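Local coordinates for cellulase IBT99 (Metagenomes, PDB 6WBT), which probably hydrolyses 6-phospho-alpha-glucosides as a family 4 glycoside hydrolase that works with NAD and a manganese ion, at residues 20-25 with 58-63; 176-181 with 192-197; 325-330 with 334-339. All blocks are in the same frame, centred on the assembly; numbering follows the deposited sequence.

Contact 1. Residues 20-25 with 58-63; sequences IVKDLL and KTEAPE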
# COMPACT_ATOMS: atom_id res chain seq x y z
N ILE A 20 29.28 27.80 -14.70
CA ILE A 20 28.04 28.21 -14.05
C ILE A 20 28.10 29.65 -13.57
O ILE A 20 27.05 30.28 -13.39
CB ILE A 20 27.68 27.27 -12.89
CG1 ILE A 20 28.56 27.56 -11.67
CG2 ILE A 20 27.82 25.82 -13.32
CD1 ILE A 20 28.00 27.01 -10.38
N VAL A 21 29.30 30.19 -13.33
CA VAL A 21 29.42 31.61 -12.98
C VAL A 21 28.95 32.48 -14.14
O VAL A 21 28.20 33.44 -13.96
CB VAL A 21 30.86 31.94 -12.56
CG1 VAL A 21 31.08 33.45 -12.56
CG2 VAL A 21 31.16 31.37 -11.19
N LYS A 22 29.38 32.14 -15.36
CA LYS A 22 28.94 32.89 -16.53
C LYS A 22 27.46 32.67 -16.80
O LYS A 22 26.75 33.60 -17.18
CB LYS A 22 29.78 32.48 -17.75
CG LYS A 22 29.68 33.44 -18.93
CD LYS A 22 28.64 32.98 -19.94
CE LYS A 22 28.57 33.93 -21.13
NZ LYS A 22 27.54 33.52 -22.12
N ASP A 23 26.97 31.44 -16.60
CA ASP A 23 25.55 31.17 -16.77
C ASP A 23 24.72 31.87 -15.71
O ASP A 23 23.54 32.19 -15.95
CB ASP A 23 25.29 29.67 -16.76
CG ASP A 23 25.75 28.98 -18.03
OD1 ASP A 23 25.31 29.40 -19.12
OD2 ASP A 23 26.56 28.04 -17.95
N LEU A 24 25.29 32.12 -14.53
CA LEU A 24 24.59 32.88 -13.50
C LEU A 24 24.61 34.38 -13.80
O LEU A 24 23.63 35.07 -13.51
CB LEU A 24 25.20 32.59 -12.13
CG LEU A 24 24.55 33.30 -10.93
CD1 LEU A 24 23.10 32.87 -10.77
CD2 LEU A 24 25.34 33.03 -9.66
N LEU A 25 25.71 34.88 -14.37
CA LEU A 25 25.79 36.29 -14.72
C LEU A 25 24.90 36.64 -15.91
O LEU A 25 24.49 37.80 -16.04
CB LEU A 25 27.24 36.67 -15.03
CG LEU A 25 28.22 36.62 -13.85
CD1 LEU A 25 29.62 37.02 -14.30
CD2 LEU A 25 27.74 37.50 -12.71
N LYS A 58 35.19 39.81 -15.12
CA LYS A 58 35.71 40.98 -15.82
C LYS A 58 35.21 41.06 -17.26
O LYS A 58 35.27 42.14 -17.86
CB LYS A 58 37.24 40.95 -15.79
CG LYS A 58 37.91 42.25 -16.19
CD LYS A 58 37.27 43.44 -15.49
CE LYS A 58 38.20 44.64 -15.46
NZ LYS A 58 39.35 44.40 -14.55
N THR A 59 34.71 39.96 -17.82
CA THR A 59 34.28 39.92 -19.20
C THR A 59 32.77 40.10 -19.36
O THR A 59 32.33 40.79 -20.29
CB THR A 59 34.70 38.60 -19.85
OG1 THR A 59 36.07 38.33 -19.53
CG2 THR A 59 34.55 38.67 -21.36
N GLU A 60 31.97 39.50 -18.48
CA GLU A 60 30.51 39.53 -18.62
C GLU A 60 29.84 40.58 -17.74
O GLU A 60 28.91 41.25 -18.20
CB GLU A 60 29.93 38.15 -18.30
CG GLU A 60 30.54 37.01 -19.09
CD GLU A 60 30.58 37.28 -20.58
OE1 GLU A 60 31.67 37.19 -21.18
OE2 GLU A 60 29.52 37.59 -21.16
N ALA A 61 30.29 40.74 -16.50
CA ALA A 61 29.67 41.69 -15.58
C ALA A 61 30.67 42.14 -14.52
O ALA A 61 30.79 41.49 -13.47
CB ALA A 61 28.44 41.07 -14.92
N PRO A 62 31.40 43.23 -14.75
CA PRO A 62 32.45 43.63 -13.81
C PRO A 62 31.93 44.23 -12.51
O PRO A 62 32.74 44.47 -11.60
CB PRO A 62 33.26 44.66 -14.60
CG PRO A 62 32.27 45.25 -15.55
CD PRO A 62 31.34 44.13 -15.92
N GLU A 63 30.63 44.46 -12.38
CA GLU A 63 30.07 45.08 -11.18
C GLU A 63 29.75 44.06 -10.09
O GLU A 63 29.27 44.46 -9.02
CB GLU A 63 28.81 45.88 -11.52
CG GLU A 63 27.58 45.03 -11.82
CD GLU A 63 27.55 44.50 -13.24
OE1 GLU A 63 28.58 44.59 -13.94
OE2 GLU A 63 26.49 43.99 -13.65
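Glu60 meets both Leu25 and Lys22 where two helices of the NAD-binding Rossmann fold draw together at their C-terminal ends. Helix 17-25 follows strand 5-10 and helix 43-60 follows strand 33-39; the two lie side by side on the same side of the parallel sheet. The closest approaches are between carbon atoms, even where the side chains carry charge. Glu60 CG lies 3.7 Å from Lys22 CG, so that the aliphatic parts of a lysine and a glutamate rest on one another. With CG anti to its own carbonyl carbon and a bend at chi2 (-50°), the Glu60 chain passes slantwise over Lys22 and leaves its carboxylate next to the far methylene, OE2 being 3.8 Å from Lys22 CE. The amino group itself is turned elsewhere: Lys22 NZ stands 4.6 Å from Glu60 OE2, too far for a salt bridge, and pairs instead with Asp26 one turn further on. The negative carboxylate may still add some general attraction across the gap.

Deeper in, Leu25 points toward the other segment and spreads its two methyls over different partners. CD1 reaches Glu60 CB at 4.2 Å, while CD2 approaches the methyl group of Ala61, the residue at which the chain leaves helical geometry. Both Leu25 and Ala61 are buried, and Leu25 also touches Ile57 one turn back along helix 43-60, with Val21 on Val53 extending the same apolar seam. The contact is thus graded, from a partly exposed layer of lysine and glutamate methylenes to an apolar layer beneath. The CA atoms of Leu25 and Ala61 are the nearest pair across the contact, 6.7 Å apart. Between their side chains, Leu25 CD2 lies 4.3 Å from Ala61 CB.

Contact 2. Residues 176-181 with 192-197; sequences EIEARM and IESDYF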
# COMPACT_ATOMS: atom_id res chain seq x y z
N GLU A 176 20.77 16.85 -20.95
CA GLU A 176 21.69 16.64 -22.06
C GLU A 176 21.10 15.71 -23.11
O GLU A 176 21.33 15.89 -24.31
CB GLU A 176 23.02 16.10 -21.54
CG GLU A 176 23.91 17.15 -20.89
CD GLU A 176 24.68 17.97 -21.91
OE1 GLU A 176 25.89 17.74 -22.06
OE2 GLU A 176 24.07 18.84 -22.56
N ILE A 177 20.33 14.71 -22.67
CA ILE A 177 19.62 13.86 -23.62
C ILE A 177 18.56 14.66 -24.36
O ILE A 177 18.35 14.48 -25.56
CB ILE A 177 19.02 12.64 -22.90
CG1 ILE A 177 20.12 11.75 -22.33
CG2 ILE A 177 18.13 11.84 -23.84
CD1 ILE A 177 19.60 10.55 -21.57
N GLU A 178 17.89 15.58 -23.65
CA GLU A 178 16.91 16.44 -24.30
C GLU A 178 17.56 17.38 -25.31
O GLU A 178 16.91 17.79 -26.27
CB GLU A 178 16.14 17.24 -23.25
CG GLU A 178 15.20 16.39 -22.40
CD GLU A 178 14.49 17.19 -21.33
OE1 GLU A 178 15.08 18.16 -20.81
OE2 GLU A 178 13.33 16.85 -21.01
N ALA A 179 18.83 17.72 -25.10
CA ALA A 179 19.54 18.53 -26.08
C ALA A 179 19.77 17.74 -27.37
O ALA A 179 19.70 18.31 -28.47
CB ALA A 179 20.87 19.01 -25.51
N ARG A 180 20.04 16.44 -27.25
CA ARG A 180 20.20 15.61 -28.44
C ARG A 180 18.86 15.43 -29.15
O ARG A 180 18.81 15.45 -30.39
CB ARG A 180 20.79 14.26 -28.06
CG ARG A 180 22.00 14.33 -27.13
CD ARG A 180 23.28 14.76 -27.85
NE ARG A 180 23.28 16.18 -28.20
CZ ARG A 180 23.57 17.16 -27.35
NH1 ARG A 180 23.88 16.88 -26.09
NH2 ARG A 180 23.55 18.42 -27.76
N MSE A 181 17.79 15.24 -28.39
CA MSE A 181 16.46 15.10 -28.97
C MSE A 181 16.03 16.39 -29.67
O MSE A 181 15.27 16.37 -30.63
CB MSE A 181 15.44 14.72 -27.89
CG MSE A 181 15.71 13.35 -27.26
SE MSE A 181 14.27 12.70 -26.11
CE MSE A 181 14.84 13.46 -24.41
N ILE A 192 11.04 21.87 -25.89
CA ILE A 192 11.05 20.45 -25.56
C ILE A 192 10.53 20.27 -24.14
O ILE A 192 10.68 21.15 -23.28
CB ILE A 192 12.46 19.85 -25.74
CG1 ILE A 192 12.37 18.44 -26.32
CG2 ILE A 192 13.24 19.84 -24.43
CD1 ILE A 192 11.82 18.38 -27.73
N GLU A 193 9.89 19.13 -23.91
CA GLU A 193 9.37 18.75 -22.61
C GLU A 193 9.01 17.28 -22.66
O GLU A 193 8.38 16.83 -23.62
CB GLU A 193 8.15 19.60 -22.22
CG GLU A 193 7.39 19.07 -21.01
CD GLU A 193 6.34 20.04 -20.50
OE1 GLU A 193 6.67 21.23 -20.30
OE2 GLU A 193 5.19 19.62 -20.29
N SER A 194 9.41 16.54 -21.63
CA SER A 194 9.27 15.09 -21.63
C SER A 194 8.74 14.62 -20.29
O SER A 194 8.94 15.27 -19.26
CB SER A 194 10.60 14.40 -21.94
OG SER A 194 11.58 14.74 -20.96
N ASP A 195 8.06 13.48 -20.33
CA ASP A 195 7.63 12.76 -19.14
C ASP A 195 8.67 11.70 -18.81
O ASP A 195 9.13 10.96 -19.70
CB ASP A 195 6.26 12.11 -19.36
CG ASP A 195 5.20 13.11 -19.77
OD1 ASP A 195 5.16 14.21 -19.19
OD2 ASP A 195 4.42 12.79 -20.69
N TYR A 196 9.04 11.61 -17.54
CA TYR A 196 10.22 10.85 -17.14
C TYR A 196 10.01 10.27 -15.75
O TYR A 196 9.34 10.87 -14.91
CB TYR A 196 11.46 11.75 -17.18
CG TYR A 196 12.77 11.11 -16.80
CD1 TYR A 196 13.19 11.08 -15.47
CD2 TYR A 196 13.61 10.56 -17.76
CE1 TYR A 196 14.39 10.50 -15.12
CE2 TYR A 196 14.82 9.98 -17.41
CZ TYR A 196 15.20 9.96 -16.09
OH TYR A 196 16.40 9.38 -15.73
N PHE A 197 10.58 9.09 -15.51
CA PHE A 197 10.54 8.48 -14.19
C PHE A 197 11.75 7.56 -14.03
O PHE A 197 12.39 7.17 -15.01
CB PHE A 197 9.24 7.70 -13.95
CG PHE A 197 9.20 6.35 -14.62
CD1 PHE A 197 9.61 5.21 -13.94
CD2 PHE A 197 8.75 6.22 -15.92
CE1 PHE A 197 9.57 3.97 -14.55
CE2 PHE A 197 8.71 4.98 -16.53
CZ PHE A 197 9.12 3.86 -15.85
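Glu178 lays its CB against the CG2 methyl of Ile192, 4.1 Å away, and reaches across with its carboxylate to Ser194, two residues further along the strand. Beyond CG the glutamate is extended (chi2 178°), which gives it the length to span from helix 173-184 to strand 192-197. There Ser194 OG donates a hydrogen bond of 2.7 Å to Glu178 OE2, arriving at the anti lone pair, on the side away from the other carboxylate oxygen. The serine hydroxyl sits between its own backbone N and carbonyl carbon, chi1 60°, and points at the helix from a buried position. An alanine at Glu178 would keep the CB contact with Ile192 but would probably leave the Ser194 hydroxyl without this acceptor and remove the one polar link between helix and strand here. The helix starts just after Cys171 and Asp172, and the strand leads toward His201; Cys171 and His201 bind the manganese ion. The Glu178 side chain is about 12 Å from the bound glucose 6-phosphate and does not line its pocket. With the serine hydroxyl as donor and the carboxylate as acceptor, the bond is consistent with an ionised Glu178.

Contact 3. Residues 325-330 with 334-339; sequences IVKVVE and HDERSR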
# COMPACT_ATOMS: atom_id res chain seq x y z
N ILE A 325 20.90 24.64 -14.07
CA ILE A 325 21.01 24.88 -12.64
C ILE A 325 20.57 26.30 -12.30
O ILE A 325 19.91 26.53 -11.28
CB ILE A 325 22.45 24.60 -12.16
CG1 ILE A 325 22.83 23.16 -12.50
CG2 ILE A 325 22.57 24.86 -10.67
CD1 ILE A 325 24.32 22.91 -12.49
N VAL A 326 20.93 27.27 -13.14
CA VAL A 326 20.53 28.65 -12.89
C VAL A 326 19.02 28.80 -13.02
O VAL A 326 18.39 29.57 -12.28
CB VAL A 326 21.28 29.60 -13.85
CG1 VAL A 326 20.73 31.02 -13.75
CG2 VAL A 326 22.77 29.60 -13.53
N LYS A 327 18.40 28.06 -13.94
CA LYS A 327 16.95 28.12 -14.09
C LYS A 327 16.23 27.64 -12.84
O LYS A 327 15.15 28.15 -12.51
CB LYS A 327 16.52 27.30 -15.31
CG LYS A 327 15.02 27.24 -15.54
CD LYS A 327 14.42 28.63 -15.65
CE LYS A 327 12.90 28.56 -15.75
NZ LYS A 327 12.28 29.92 -15.68
N VAL A 328 16.81 26.67 -12.13
CA VAL A 328 16.18 26.17 -10.91
C VAL A 328 16.22 27.23 -9.81
O VAL A 328 15.20 27.54 -9.19
CB VAL A 328 16.85 24.86 -10.46
CG1 VAL A 328 16.41 24.50 -9.05
CG2 VAL A 328 16.53 23.73 -11.43
N VAL A 329 17.40 27.81 -9.56
CA VAL A 329 17.52 28.88 -8.57
C VAL A 329 16.62 30.04 -8.94
O VAL A 329 15.93 30.61 -8.09
CB VAL A 329 18.98 29.34 -8.44
CG1 VAL A 329 19.10 30.43 -7.39
CG2 VAL A 329 19.90 28.17 -8.14
N GLU A 330 16.62 30.43 -10.22
CA GLU A 330 15.77 31.53 -10.67
C GLU A 330 14.30 31.23 -10.42
O GLU A 330 13.54 32.12 -10.03
CB GLU A 330 16.03 31.80 -12.15
CG GLU A 330 15.20 32.92 -12.74
CD GLU A 330 15.42 33.08 -14.23
OE1 GLU A 330 16.52 32.72 -14.71
OE2 GLU A 330 14.50 33.56 -14.92
N HIS A 334 11.73 33.70 -7.98
CA HIS A 334 10.54 34.37 -8.48
C HIS A 334 9.31 33.48 -8.53
O HIS A 334 8.27 33.93 -9.02
CB HIS A 334 10.82 34.96 -9.87
CG HIS A 334 11.79 36.09 -9.87
ND1 HIS A 334 12.31 36.63 -11.02
CD2 HIS A 334 12.35 36.78 -8.85
CE1 HIS A 334 13.14 37.61 -10.72
NE2 HIS A 334 13.18 37.72 -9.40
N ASP A 335 9.41 32.23 -8.06
CA ASP A 335 8.28 31.30 -8.06
C ASP A 335 7.73 31.12 -9.48
O ASP A 335 6.53 31.27 -9.73
CB ASP A 335 7.19 31.76 -7.09
CG ASP A 335 6.11 30.72 -6.89
OD1 ASP A 335 6.43 29.60 -6.45
OD2 ASP A 335 4.93 31.03 -7.17
N GLU A 336 8.63 30.80 -10.41
CA GLU A 336 8.27 30.71 -11.82
C GLU A 336 7.54 29.42 -12.17
O GLU A 336 7.04 29.30 -13.30
CB GLU A 336 9.52 30.84 -12.70
CG GLU A 336 10.40 32.02 -12.35
CD GLU A 336 11.42 32.31 -13.43
OE1 GLU A 336 11.22 33.27 -14.20
OE2 GLU A 336 12.43 31.57 -13.51
N ARG A 337 7.47 28.46 -11.25
CA ARG A 337 6.78 27.19 -11.47
C ARG A 337 7.36 26.44 -12.67
O ARG A 337 6.63 25.87 -13.48
CB ARG A 337 5.27 27.40 -11.64
CG ARG A 337 4.65 28.29 -10.57
CD ARG A 337 4.96 27.76 -9.18
NE ARG A 337 3.78 27.22 -8.51
CZ ARG A 337 3.03 27.91 -7.66
NH1 ARG A 337 3.34 29.16 -7.36
NH2 ARG A 337 1.97 27.34 -7.10
N SER A 338 8.68 26.44 -12.78
CA SER A 338 9.35 25.75 -13.87
C SER A 338 9.25 24.24 -13.68
O SER A 338 9.46 23.71 -12.59
CB SER A 338 10.81 26.17 -13.96
OG SER A 338 11.45 25.55 -15.06
N ARG A 339 8.93 23.54 -14.77
CA ARG A 339 8.76 22.09 -14.74
C ARG A 339 10.09 21.43 -15.09
O ARG A 339 10.51 21.43 -16.25
CB ARG A 339 7.66 21.67 -15.72
CG ARG A 339 7.28 20.20 -15.63
CD ARG A 339 6.21 19.86 -16.66
NE ARG A 339 5.76 18.47 -16.55
CZ ARG A 339 6.36 17.45 -17.16
NH1 ARG A 339 7.42 17.65 -17.92
NH2 ARG A 339 5.88 16.22 -17.01
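The carboxylate of Glu336 has a different neighbour on each face: Lys327 NZ on one, the Glu330 side chain on the other. The lysine nitrogen stands 63° out of the carboxylate plane and 2.7 Å from Glu336 OE2, a hydrogen-bonded salt bridge made from above the group. On the opposite face, Glu330 CG lies 3.2 Å from the same oxygen. The two carboxylates are neighbours as well, their planes 34° apart and Glu330 OE2 3.2 Å from Glu336 OE2. Like charges this close would be unfavourable, and Lys327 probably offsets part of that cost.

Lys327 gets there by a bend at chi2 (56°), which carries its end across to the second segment. On the way its CE passes 3.4 Å from Ser338 OG and packs on the serine CB; the hydroxyl's polar partner is Gln340. Glu330, by contrast, runs out extended and crosses the Glu336 side chain at a slant. The last turn of the helix is held by the hydrogen bond from His334 N to Glu330 O, 3.2 Å long. Asp335, the first residue to leave helical geometry, has positive phi and helps turn the chain back, so that Glu336 and Ser338 face the helix they have just left.

This is a tight helix-to-strand connection. Helix 321-334 lies with Ile325, Val328 and Val329 on strand 143-146, and Ile325 and Val328 also touch strand 167-170. The outgoing strand 338-345 takes its place between strands 167-170 and 358-366, where the sheet changes from parallel to antiparallel. Beside them, Arg337 reaches Glu193 of the second subunit in a salt bridge, bringing the turn to the subunit interface.

In the fold
From the N terminus the three contacts follow in series, each closed before the next opens, with neither nesting nor crossing. Contact 1 closes a loop of 32 residues, including strand 33-39, and joins two successive helices of the Rossmann half. Contact 2 closes a ten-residue connection and ties the helix after strand 167-170 to the small antiparallel sheet. Contact 3, with three intervening residues, returns the chain to the large sheet as an antiparallel strand. Contact 3 touches the other two: Val326 packs on the backbone of Asp23 and Leu24, while Arg339 forms a salt bridge with Asp195. Contacts 1 and 2 stay about 11 Å apart at their nearest atoms.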